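Local coordinates for protein 2-hydroxyisocaproyl-CoA dehydratase activator (Clostridium difficile, PDB 4EHU) that transfers one electron from a [4Fe-4S] cluster to (R)-2-hydroxyisocaproyl-CoA dehydratase, concomitant with ATP hydrolysis, activating that enzyme for the reductive branch of L-leucine fermentation, at residues I8-S13 with G101-K106; S81-G86 with Q241-L246; G130-V135 with A187-S192. All blocks are in the same frame, centred on the assembly; numbering follows the deposited sequence.

Interaction 1: residues I8-S13 with G101-K106; sequences IGSTAS and GGQDAK. With ANP (phosphoaminophosphonic acid-adenylate ester), chain D.
S10 lays its CB against the side chain of Q103, whose amide carbon CD lies 3.4 Å from it. The glutamine runs extended beyond CG and passes alongside the serine, meeting it with CB, CG and CD. A serine suits the place because it is small enough for this overlap and still carries a hydroxyl: OG, turned between the backbone N and carbonyl carbon (chi1 69°), accepts a hydrogen bond of 2.8 Å from the bridging N3B of ANP. The same OG shares a 2.7 Å hydrogen bond with OG1 of T11. That threonine hydroxyl in turn sits 3.2 Å from CA of G102, a close approach that suits a glycine.

The segments contain the turns between strands 2-8 and 13-19 and between strands 96-100 and 105-110, the two phosphate-binding hairpin loops of the actin-like ATPase fold, and they face each other across the triphosphate. From 8-13, S10 N binds O1G of ANP, while T11 N and A12 N converge on its O1B, the latter at 2.8 Å. From 101-106, G102 N reaches the bridging O3A, and O3G receives both Q103 N, at 2.9 Å and 161°, and D104 N. G9 and G101 have no side chain, and their CA atoms come close to the phosphate chain. K106 NZ pairs with D104 OD1 at 2.8 Å on the syn side of the carboxylate, tilted 25° out of its plane, and forms a second salt bridge with E79.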
loop_
_atom_site.group_PDB
_atom_site.type_symbol
_atom_site.label_atom_id
_atom_site.label_comp_id
_atom_site.label_asym_id
_atom_site.label_seq_id
_atom_site.Cartn_x
_atom_site.Cartn_y
_atom_site.Cartn_z
ATOM N N ILE A 8 -13.603 -18.257 6.341
ATOM C CA ILE A 8 -14.097 -17.167 5.523
ATOM C C ILE A 8 -13.112 -16.020 5.617
ATOM O O ILE A 8 -13.135 -15.242 6.565
ATOM C CB ILE A 8 -15.492 -16.721 5.992
ATOM C CG1 ILE A 8 -16.419 -17.937 6.065
ATOM C CG2 ILE A 8 -16.048 -15.669 5.049
ATOM C CD1 ILE A 8 -17.728 -17.668 6.813
ATOM N N GLY A 9 -12.205 -15.938 4.649
ATOM C CA GLY A 9 -11.173 -14.926 4.715
ATOM C C GLY A 9 -11.574 -13.675 3.971
ATOM O O GLY A 9 -12.716 -13.541 3.532
ATOM N N SER A 10 -10.618 -12.776 3.809
ATOM C CA SER A 10 -10.852 -11.525 3.101
ATOM C C SER A 10 -11.218 -11.773 1.644
ATOM O O SER A 10 -11.899 -10.967 1.015
ATOM C CB SER A 10 -9.592 -10.669 3.162
ATOM O OG SER A 10 -8.527 -11.220 2.402
ATOM N N THR A 11 -10.769 -12.906 1.120
ATOM C CA THR A 11 -10.612 -13.064 -0.319
ATOM C C THR A 11 -11.270 -14.325 -0.841
ATOM O O THR A 11 -11.847 -14.325 -1.926
ATOM C CB THR A 11 -9.122 -13.102 -0.685
ATOM O OG1 THR A 11 -8.502 -11.881 -0.262
ATOM C CG2 THR A 11 -8.926 -13.294 -2.194
ATOM N N ALA A 12 -11.190 -15.403 -0.069
ATOM C CA ALA A 12 -11.800 -16.650 -0.481
ATOM C C ALA A 12 -12.446 -17.369 0.686
ATOM O O ALA A 12 -12.020 -17.212 1.830
ATOM C CB ALA A 12 -10.762 -17.559 -1.124
ATOM N N SER A 13 -13.467 -18.156 0.371
ATOM C CA SER A 13 -14.136 -18.986 1.364
ATOM C C SER A 13 -13.709 -20.424 1.176
ATOM O O SER A 13 -13.740 -20.959 0.059
ATOM C CB SER A 13 -15.657 -18.881 1.235
ATOM O OG SER A 13 -16.079 -17.567 1.523
ATOM N N GLY A 101 -2.163 -14.711 2.973
ATOM C CA GLY A 101 -3.515 -14.661 2.449
ATOM C C GLY A 101 -3.704 -13.473 1.517
ATOM O O GLY A 101 -2.733 -12.875 1.045
ATOM N N GLY A 102 -4.964 -13.136 1.264
ATOM C CA GLY A 102 -5.327 -12.064 0.363
ATOM C C GLY A 102 -5.221 -10.668 0.947
ATOM O O GLY A 102 -5.098 -9.703 0.190
ATOM N N GLN A 103 -5.267 -10.519 2.267
ATOM C CA GLN A 103 -5.121 -9.180 2.842
ATOM C C GLN A 103 -4.065 -9.058 3.938
ATOM O O GLN A 103 -3.669 -7.946 4.299
ATOM C CB GLN A 103 -6.468 -8.642 3.358
ATOM C CG GLN A 103 -6.904 -9.198 4.705
ATOM C CD GLN A 103 -8.136 -8.465 5.250
ATOM O OE1 GLN A 103 -8.702 -7.601 4.581
ATOM N NE2 GLN A 103 -8.551 -8.819 6.457
ATOM N N ASP A 104 -3.598 -10.182 4.478
ATOM C CA ASP A 104 -2.499 -10.095 5.428
ATOM C C ASP A 104 -1.595 -11.312 5.369
ATOM O O ASP A 104 -1.954 -12.324 4.793
ATOM C CB ASP A 104 -2.961 -9.785 6.871
ATOM C CG ASP A 104 -3.790 -10.908 7.515
ATOM O OD1 ASP A 104 -3.286 -12.045 7.607
ATOM O OD2 ASP A 104 -4.929 -10.622 7.971
ATOM N N ALA A 105 -0.404 -11.172 5.934
ATOM C CA ALA A 105 0.518 -12.289 6.022
ATOM C C ALA A 105 0.809 -12.467 7.483
ATOM O O ALA A 105 1.072 -11.495 8.204
ATOM C CB ALA A 105 1.801 -11.983 5.287
ATOM N N LYS A 106 0.697 -13.704 7.936
ATOM C CA LYS A 106 0.867 -14.026 9.331
ATOM C C LYS A 106 2.019 -14.979 9.496
ATOM O O LYS A 106 2.155 -15.935 8.725
ATOM C CB LYS A 106 -0.403 -14.701 9.856
ATOM C CG LYS A 106 -1.623 -13.774 9.895
ATOM C CD LYS A 106 -2.843 -14.569 10.371
ATOM C CE LYS A 106 -3.915 -13.622 10.931
ATOM N NZ LYS A 106 -4.672 -12.923 9.850
HETATM P PG ANP D . -6.802 -13.367 4.704
HETATM O O1G ANP D . -8.004 -12.767 5.425
HETATM O O2G ANP D . -6.331 -14.608 5.419
HETATM O O3G ANP D . -5.720 -12.388 4.468
HETATM P PB ANP D . -7.892 -15.288 2.629
HETATM O O1B ANP D . -9.223 -15.213 1.927
HETATM O O2B ANP D . -7.752 -16.365 3.706
HETATM N N3B ANP D . -7.471 -13.696 3.159
HETATM P PA ANP D . -6.361 -17.075 0.925
HETATM O O1A ANP D . -7.609 -17.789 0.540
HETATM O O2A ANP D . -5.380 -17.676 1.907
HETATM O O3A ANP D . -6.754 -15.615 1.510
HETATM O "O5'" ANP D . -5.506 -16.623 -0.359
HETATM C "C5'" ANP D . -6.074 -15.735 -1.328
HETATM C "C4'" ANP D . -5.107 -15.610 -2.502
HETATM O "O4'" ANP D . -4.318 -16.734 -2.866
HETATM C "C3'" ANP D . -5.228 -14.600 -3.628
HETATM O "O3'" ANP D . -5.022 -13.264 -3.146
HETATM C "C2'" ANP D . -4.179 -15.095 -4.628
HETATM O "O2'" ANP D . -3.027 -14.235 -4.691
HETATM C "C1'" ANP D . -3.742 -16.481 -4.152
HETATM N N9 ANP D . -4.213 -17.579 -5.015
HETATM C C8 ANP D . -5.468 -18.068 -5.094
HETATM N N7 ANP D . -5.521 -19.117 -5.952
HETATM C C5 ANP D . -4.261 -19.297 -6.419
HETATM C C6 ANP D . -3.603 -20.226 -7.340
HETATM N N6 ANP D . -4.341 -21.178 -7.962
HETATM N N1 ANP D . -2.268 -20.085 -7.542
HETATM C C2 ANP D . -1.537 -19.145 -6.926
HETATM N N3 ANP D . -2.076 -18.255 -6.078
HETATM C C4 ANP D . -3.401 -18.294 -5.791
#

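Interaction 2: residues S81-G86 with Q241-L246; sequences SCHARG and QLTGAL. With ANP (phosphoaminophosphonic acid-adenylate ester), chain D.
T243 and G244 meet H83 where, in the actin-like ATPase fold of this protein, the start of helix 243-261 packs on helix 79-90. Q241, at the head of the segment, serves the nucleotide: its chain is extended beyond CG, and NE2 gives O1A of ANP a nearly straight hydrogen bond, 2.9 Å and 170°. OE1 of the same amide is held by R218, consistent with NE2 being the end turned to the phosphate. L242 turns instead to strands 13-19 and 23-30. T243 points toward the partner helix, and its OG1 shares a hydrogen bond of 2.8 Å with H83 ND1 at the imidazole edge, in the ring plane; the two side chains cross at about a right angle. OG1 also makes a weak hydrogen bond to P240 O. The histidine side chain lies about 4 Å from a bound magnesium ion.

G244 comes next, and its lack of a side chain is what permits the approach: its CA lies over one face of the H83 ring, offset toward the rim, 3.8 Å from the centroid, as a CH-pi contact. Backbones come correspondingly near, with the CA atoms of H83 and G244 4.3 Å apart. A245 turns away to K14 and V16. L246, its CG anti to the backbone N (chi1 176°), sends CD2 to within 3.8 Å of G86 O. G86 itself, a second glycine at the interface, directs CA-H at T243 O, with CA 3.5 Å from that oxygen and an angle of 166° at the hydrogen.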
loop_
_atom_site.group_PDB
_atom_site.type_symbol
_atom_site.label_atom_id
_atom_site.label_comp_id
_atom_site.label_asym_id
_atom_site.label_seq_id
_atom_site.Cartn_x
_atom_site.Cartn_y
_atom_site.Cartn_z
ATOM N N SER A 81 -5.291 -20.239 15.576
ATOM C CA SER A 81 -5.466 -21.582 16.130
ATOM C C SER A 81 -5.819 -22.587 15.042
ATOM O O SER A 81 -5.317 -23.724 15.033
ATOM C CB SER A 81 -6.569 -21.596 17.189
ATOM O OG SER A 81 -6.259 -20.643 18.193
ATOM N N CYS A 82 -6.701 -22.190 14.134
ATOM C CA CYS A 82 -7.142 -23.121 13.110
ATOM C C CYS A 82 -6.012 -23.466 12.131
ATOM O O CYS A 82 -5.850 -24.634 11.803
ATOM C CB CYS A 82 -8.368 -22.606 12.370
ATOM S SG CYS A 82 -9.874 -22.631 13.412
ATOM N N HIS A 83 -5.231 -22.497 11.663
ATOM C CA HIS A 83 -4.124 -22.868 10.771
ATOM C C HIS A 83 -3.100 -23.736 11.491
ATOM O O HIS A 83 -2.602 -24.685 10.923
ATOM C CB HIS A 83 -3.435 -21.636 10.179
ATOM C CG HIS A 83 -4.153 -21.052 9.005
ATOM N ND1 HIS A 83 -4.270 -21.709 7.802
ATOM C CD2 HIS A 83 -4.740 -19.842 8.834
ATOM C CE1 HIS A 83 -4.924 -20.944 6.944
ATOM N NE2 HIS A 83 -5.235 -19.811 7.552
ATOM N N ALA A 84 -2.785 -23.420 12.743
ATOM C CA ALA A 84 -1.829 -24.248 13.473
ATOM C C ALA A 84 -2.348 -25.678 13.627
ATOM O O ALA A 84 -1.589 -26.629 13.422
ATOM C CB ALA A 84 -1.521 -23.651 14.833
ATOM N N ARG A 85 -3.628 -25.826 13.965
ATOM C CA ARG A 85 -4.203 -27.152 14.166
ATOM C C ARG A 85 -4.191 -27.936 12.861
ATOM O O ARG A 85 -3.845 -29.130 12.838
ATOM C CB ARG A 85 -5.639 -26.989 14.691
ATOM C CG ARG A 85 -6.369 -28.320 14.949
ATOM C CD ARG A 85 -5.715 -29.111 16.074
ATOM N NE ARG A 85 -6.364 -30.412 16.268
ATOM C CZ ARG A 85 -7.513 -30.580 16.909
ATOM N NH1 ARG A 85 -8.138 -29.531 17.428
ATOM N NH2 ARG A 85 -8.039 -31.803 17.037
ATOM N N GLY A 86 -4.585 -27.270 11.778
ATOM C CA GLY A 86 -4.610 -27.891 10.464
ATOM C C GLY A 86 -3.218 -28.325 10.009
ATOM O O GLY A 86 -3.018 -29.475 9.579
ATOM N N GLN A 241 -4.186 -23.808 0.901
ATOM C CA GLN A 241 -5.229 -22.794 1.079
ATOM C C GLN A 241 -6.329 -23.258 2.047
ATOM O O GLN A 241 -7.132 -22.459 2.512
ATOM C CB GLN A 241 -5.852 -22.444 -0.276
ATOM C CG GLN A 241 -6.739 -21.208 -0.236
ATOM C CD GLN A 241 -7.143 -20.763 -1.620
ATOM O OE1 GLN A 241 -7.004 -21.515 -2.598
ATOM N NE2 GLN A 241 -7.634 -19.531 -1.723
ATOM N N LEU A 242 -6.329 -24.549 2.359
ATOM C CA LEU A 242 -7.401 -25.164 3.135
ATOM C C LEU A 242 -7.038 -25.511 4.578
ATOM O O LEU A 242 -7.861 -26.125 5.279
ATOM C CB LEU A 242 -7.845 -26.448 2.426
ATOM C CG LEU A 242 -8.707 -26.236 1.177
ATOM C CD1 LEU A 242 -8.640 -27.455 0.270
ATOM C CD2 LEU A 242 -10.156 -25.908 1.556
ATOM N N THR A 243 -5.841 -25.149 5.036
ATOM C CA THR A 243 -5.422 -25.595 6.367
ATOM C C THR A 243 -6.245 -24.962 7.482
ATOM O O THR A 243 -6.413 -25.564 8.557
ATOM C CB THR A 243 -3.936 -25.320 6.633
ATOM O OG1 THR A 243 -3.625 -23.975 6.277
ATOM C CG2 THR A 243 -3.055 -26.267 5.777
ATOM N N GLY A 244 -6.758 -23.765 7.222
ATOM C CA GLY A 244 -7.586 -23.078 8.212
ATOM C C GLY A 244 -8.912 -23.814 8.355
ATOM O O GLY A 244 -9.417 -24.033 9.465
ATOM N N ALA A 245 -9.507 -24.175 7.227
ATOM C CA ALA A 245 -10.769 -24.922 7.252
ATOM C C ALA A 245 -10.582 -26.307 7.860
ATOM O O ALA A 245 -11.461 -26.809 8.575
ATOM C CB ALA A 245 -11.352 -25.030 5.851
ATOM N N LEU A 246 -9.444 -26.935 7.571
ATOM C CA LEU A 246 -9.136 -28.229 8.171
ATOM C C LEU A 246 -8.997 -28.097 9.679
ATOM O O LEU A 246 -9.539 -28.918 10.425
ATOM C CB LEU A 246 -7.841 -28.783 7.572
ATOM C CG LEU A 246 -7.366 -30.090 8.184
ATOM C CD1 LEU A 246 -8.432 -31.174 8.019
ATOM C CD2 LEU A 246 -6.067 -30.505 7.477
HETATM P PG ANP D . -6.802 -13.367 4.704
HETATM O O1G ANP D . -8.004 -12.767 5.425
HETATM O O2G ANP D . -6.331 -14.608 5.419
HETATM O O3G ANP D . -5.720 -12.388 4.468
HETATM P PB ANP D . -7.892 -15.288 2.629
HETATM O O1B ANP D . -9.223 -15.213 1.927
HETATM O O2B ANP D . -7.752 -16.365 3.706
HETATM N N3B ANP D . -7.471 -13.696 3.159
HETATM P PA ANP D . -6.361 -17.075 0.925
HETATM O O1A ANP D . -7.609 -17.789 0.540
HETATM O O2A ANP D . -5.380 -17.676 1.907
HETATM O O3A ANP D . -6.754 -15.615 1.510
HETATM O "O5'" ANP D . -5.506 -16.623 -0.359
HETATM C "C5'" ANP D . -6.074 -15.735 -1.328
HETATM C "C4'" ANP D . -5.107 -15.610 -2.502
HETATM O "O4'" ANP D . -4.318 -16.734 -2.866
HETATM C "C3'" ANP D . -5.228 -14.600 -3.628
HETATM O "O3'" ANP D . -5.022 -13.264 -3.146
HETATM C "C2'" ANP D . -4.179 -15.095 -4.628
HETATM O "O2'" ANP D . -3.027 -14.235 -4.691
HETATM C "C1'" ANP D . -3.742 -16.481 -4.152
HETATM N N9 ANP D . -4.213 -17.579 -5.015
HETATM C C8 ANP D . -5.468 -18.068 -5.094
HETATM N N7 ANP D . -5.521 -19.117 -5.952
HETATM C C5 ANP D . -4.261 -19.297 -6.419
HETATM C C6 ANP D . -3.603 -20.226 -7.340
HETATM N N6 ANP D . -4.341 -21.178 -7.962
HETATM N N1 ANP D . -2.268 -20.085 -7.542
HETATM C C2 ANP D . -1.537 -19.145 -6.926
HETATM N N3 ANP D . -2.076 -18.255 -6.078
HETATM C C4 ANP D . -3.401 -18.294 -5.791
#

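Interaction 3: residues G130-V135 with A187-S192; sequences GRFLDV and AGIHTS. With ANP (phosphoaminophosphonic acid-adenylate ester), chain D.
I189 CG2 receives two side chains of the opposing helix: L133 CD2 at 3.6 Å and F132 CE2 at 3.9 Å. Both cross the isoleucine obliquely, so the branched methyl serves as a shared apolar point between leucine and phenylalanine. One turn further along, S192 offers its CB to F132 CZ at 3.8 Å; the small serine suits a position facing the end of the aromatic ring. The phenyl group reaches this far because its CG stands anti to the backbone N (chi1 178°), and its CE2 also touches the backbone O of I189. L133 CD2 additionally meets the edge of the H190 imidazole, near CD2 and in the ring plane.

Behind these side chains, helices 130-140 and 182-204 of the actin-like ATPase fold pack antiparallel, with segment axes 10.5 Å apart at closest approach and an angle of 163° between their directions. Large residues on 130-135 bridge this separation, and F132 lies close to the iron-sulfur cluster. On the same helix, the ATP-binding residue D134 serves the nucleotide: OD1 accepts a hydrogen bond from ribose O2' of ANP and OD2 one from O3', each at 2.8 Å. An aspartate is well matched to two neighbouring hydroxyls, taking one with each oxygen. G130, without a side chain, brings the first turn of the helix close to O3' of the ribose.

Farther out, in one of its two conformers R131 bonds to S170 of the second subunit. F132 packs on T165 and A168 and I189 on V172, all of helix 165-177, while H190 rests on helix 147-151.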
loop_
_atom_site.group_PDB
_atom_site.type_symbol
_atom_site.label_atom_id
_atom_site.label_comp_id
_atom_site.label_asym_id
_atom_site.label_seq_id
_atom_site.Cartn_x
_atom_site.Cartn_y
_atom_site.Cartn_z
ATOM N N GLY A 130 -1.367 -11.538 -0.967
ATOM C CA GLY A 130 -2.034 -11.920 -2.189
ATOM C C GLY A 130 -2.575 -10.743 -2.990
ATOM O O GLY A 130 -2.665 -10.817 -4.204
ATOM N N ARG A 131 -2.951 -9.669 -2.305
ATOM C CA ARG A 131 -3.471 -8.495 -2.989
ATOM C C ARG A 131 -2.426 -7.933 -3.944
ATOM O O ARG A 131 -2.744 -7.540 -5.057
ATOM C CB ARG A 131 -3.846 -7.417 -1.981
ATOM C CG ARG A 131 -4.541 -6.236 -2.617
ATOM C CD ARG A 131 -5.760 -6.699 -3.399
ATOM N NE ARG A 131 -6.531 -5.570 -3.886
ATOM C CZ ARG A 131 -7.547 -5.024 -3.229
ATOM N NH1 ARG A 131 -7.936 -5.511 -2.059
ATOM N NH2 ARG A 131 -8.174 -3.989 -3.746
ATOM N N PHE A 132 -1.181 -7.874 -3.487
ATOM C CA PHE A 132 -0.077 -7.383 -4.317
ATOM C C PHE A 132 0.006 -8.243 -5.590
ATOM O O PHE A 132 0.105 -7.728 -6.697
ATOM C CB PHE A 132 1.232 -7.428 -3.507
ATOM C CG PHE A 132 2.482 -6.980 -4.263
ATOM C CD1 PHE A 132 2.928 -5.672 -4.150
ATOM C CD2 PHE A 132 3.243 -7.887 -5.002
ATOM C CE1 PHE A 132 4.093 -5.252 -4.790
ATOM C CE2 PHE A 132 4.398 -7.479 -5.642
ATOM C CZ PHE A 132 4.830 -6.157 -5.542
ATOM N N LEU A 133 -0.052 -9.554 -5.423
ATOM C CA LEU A 133 0.064 -10.462 -6.567
ATOM C C LEU A 133 -1.145 -10.327 -7.473
ATOM O O LEU A 133 -1.010 -10.358 -8.681
ATOM C CB LEU A 133 0.218 -11.909 -6.082
ATOM C CG LEU A 133 1.537 -12.102 -5.332
ATOM C CD1 LEU A 133 1.528 -13.407 -4.505
ATOM C CD2 LEU A 133 2.713 -12.134 -6.318
ATOM N N ASP A 134 -2.334 -10.166 -6.895
ATOM C CA ASP A 134 -3.534 -10.076 -7.710
ATOM C C ASP A 134 -3.461 -8.799 -8.548
ATOM O O ASP A 134 -3.803 -8.796 -9.734
ATOM C CB ASP A 134 -4.799 -10.087 -6.834
ATOM C CG ASP A 134 -4.952 -11.381 -6.026
ATOM O OD1 ASP A 134 -4.301 -12.396 -6.356
ATOM O OD2 ASP A 134 -5.732 -11.375 -5.051
ATOM N N VAL A 135 -2.981 -7.719 -7.938
ATOM C CA VAL A 135 -2.811 -6.447 -8.645
ATOM C C VAL A 135 -1.813 -6.578 -9.796
ATOM O O VAL A 135 -2.067 -6.105 -10.909
ATOM C CB VAL A 135 -2.346 -5.327 -7.679
ATOM C CG1 VAL A 135 -1.798 -4.151 -8.446
ATOM C CG2 VAL A 135 -3.516 -4.881 -6.783
ATOM N N ALA A 187 9.400 -12.979 -11.759
ATOM C CA ALA A 187 10.338 -13.326 -10.689
ATOM C C ALA A 187 10.552 -12.120 -9.771
ATOM O O ALA A 187 10.661 -12.293 -8.560
ATOM C CB ALA A 187 11.701 -13.829 -11.240
ATOM N N GLY A 188 10.648 -10.920 -10.344
ATOM C CA GLY A 188 10.860 -9.721 -9.534
ATOM C C GLY A 188 9.687 -9.469 -8.613
ATOM O O GLY A 188 9.879 -9.095 -7.473
ATOM N N ILE A 189 8.479 -9.659 -9.130
ATOM C CA ILE A 189 7.254 -9.522 -8.337
ATOM C C ILE A 189 7.266 -10.511 -7.155
ATOM O O ILE A 189 6.923 -10.159 -6.034
ATOM C CB ILE A 189 6.037 -9.765 -9.253
ATOM C CG1 ILE A 189 5.766 -8.508 -10.106
ATOM C CG2 ILE A 189 4.807 -10.180 -8.439
ATOM C CD1 ILE A 189 4.864 -8.815 -11.320
ATOM N N HIS A 190 7.707 -11.745 -7.400
ATOM C CA HIS A 190 7.783 -12.736 -6.353
ATOM C C HIS A 190 8.816 -12.363 -5.315
ATOM O O HIS A 190 8.601 -12.528 -4.115
ATOM C CB HIS A 190 8.094 -14.107 -6.951
ATOM C CG HIS A 190 6.971 -14.670 -7.746
ATOM N ND1 HIS A 190 7.149 -15.690 -8.657
ATOM C CD2 HIS A 190 5.647 -14.402 -7.727
ATOM C CE1 HIS A 190 5.982 -15.986 -9.204
ATOM N NE2 HIS A 190 5.058 -15.218 -8.659
ATOM N N THR A 191 9.938 -11.840 -5.766
ATOM C CA THR A 191 10.975 -11.462 -4.842
ATOM C C THR A 191 10.479 -10.311 -3.951
ATOM O O THR A 191 10.744 -10.310 -2.770
ATOM C CB THR A 191 12.244 -11.074 -5.600
ATOM O OG1 THR A 191 12.800 -12.273 -6.145
ATOM C CG2 THR A 191 13.260 -10.396 -4.651
ATOM N N SER A 192 9.722 -9.377 -4.512
ATOM C CA SER A 192 9.123 -8.310 -3.688
ATOM C C SER A 192 8.311 -8.872 -2.522
ATOM O O SER A 192 8.482 -8.459 -1.375
ATOM C CB SER A 192 8.229 -7.428 -4.548
ATOM O OG SER A 192 9.019 -6.653 -5.428
HETATM P PG ANP D . -6.802 -13.367 4.704
HETATM O O1G ANP D . -8.004 -12.767 5.425
HETATM O O2G ANP D . -6.331 -14.608 5.419
HETATM O O3G ANP D . -5.720 -12.388 4.468
HETATM P PB ANP D . -7.892 -15.288 2.629
HETATM O O1B ANP D . -9.223 -15.213 1.927
HETATM O O2B ANP D . -7.752 -16.365 3.706
HETATM N N3B ANP D . -7.471 -13.696 3.159
HETATM P PA ANP D . -6.361 -17.075 0.925
HETATM O O1A ANP D . -7.609 -17.789 0.540
HETATM O O2A ANP D . -5.380 -17.676 1.907
HETATM O O3A ANP D . -6.754 -15.615 1.510
HETATM O "O5'" ANP D . -5.506 -16.623 -0.359
HETATM C "C5'" ANP D . -6.074 -15.735 -1.328
HETATM C "C4'" ANP D . -5.107 -15.610 -2.502
HETATM O "O4'" ANP D . -4.318 -16.734 -2.866
HETATM C "C3'" ANP D . -5.228 -14.600 -3.628
HETATM O "O3'" ANP D . -5.022 -13.264 -3.146
HETATM C "C2'" ANP D . -4.179 -15.095 -4.628
HETATM O "O2'" ANP D . -3.027 -14.235 -4.691
HETATM C "C1'" ANP D . -3.742 -16.481 -4.152
HETATM N N9 ANP D . -4.213 -17.579 -5.015
HETATM C C8 ANP D . -5.468 -18.068 -5.094
HETATM N N7 ANP D . -5.521 -19.117 -5.952
HETATM C C5 ANP D . -4.261 -19.297 -6.419
HETATM C C6 ANP D . -3.603 -20.226 -7.340
HETATM N N6 ANP D . -4.341 -21.178 -7.962
HETATM N N1 ANP D . -2.268 -20.085 -7.542
HETATM C C2 ANP D . -1.537 -19.145 -6.926
HETATM N N3 ANP D . -2.076 -18.255 -6.078
HETATM C C4 ANP D . -3.401 -18.294 -5.791
#

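All three contacts converge on the one ANP molecule. Interaction 1 holds the triphosphate between its two loops, interaction 2 supplies an amide to the alpha-phosphate, and interaction 3 binds the ribose. Interactions 1 and 2 have centres about 13 Å apart and touch where A12 CB packs 3.7 Å from Q241 NE2. Interactions 1 and 3, about 15 Å apart between centres, are joined by a probable hydrogen bond of 2.8 Å from G130 N to G101 O. Interactions 2 and 3 do not touch, their nearest atoms being about 9 Å apart; both nonetheless reach the same nucleotide. Interaction 3 also approaches the iron-sulfur cluster, about 6 Å from the F132 side chain, which puts helix 130-140 close to both nucleotide and cluster.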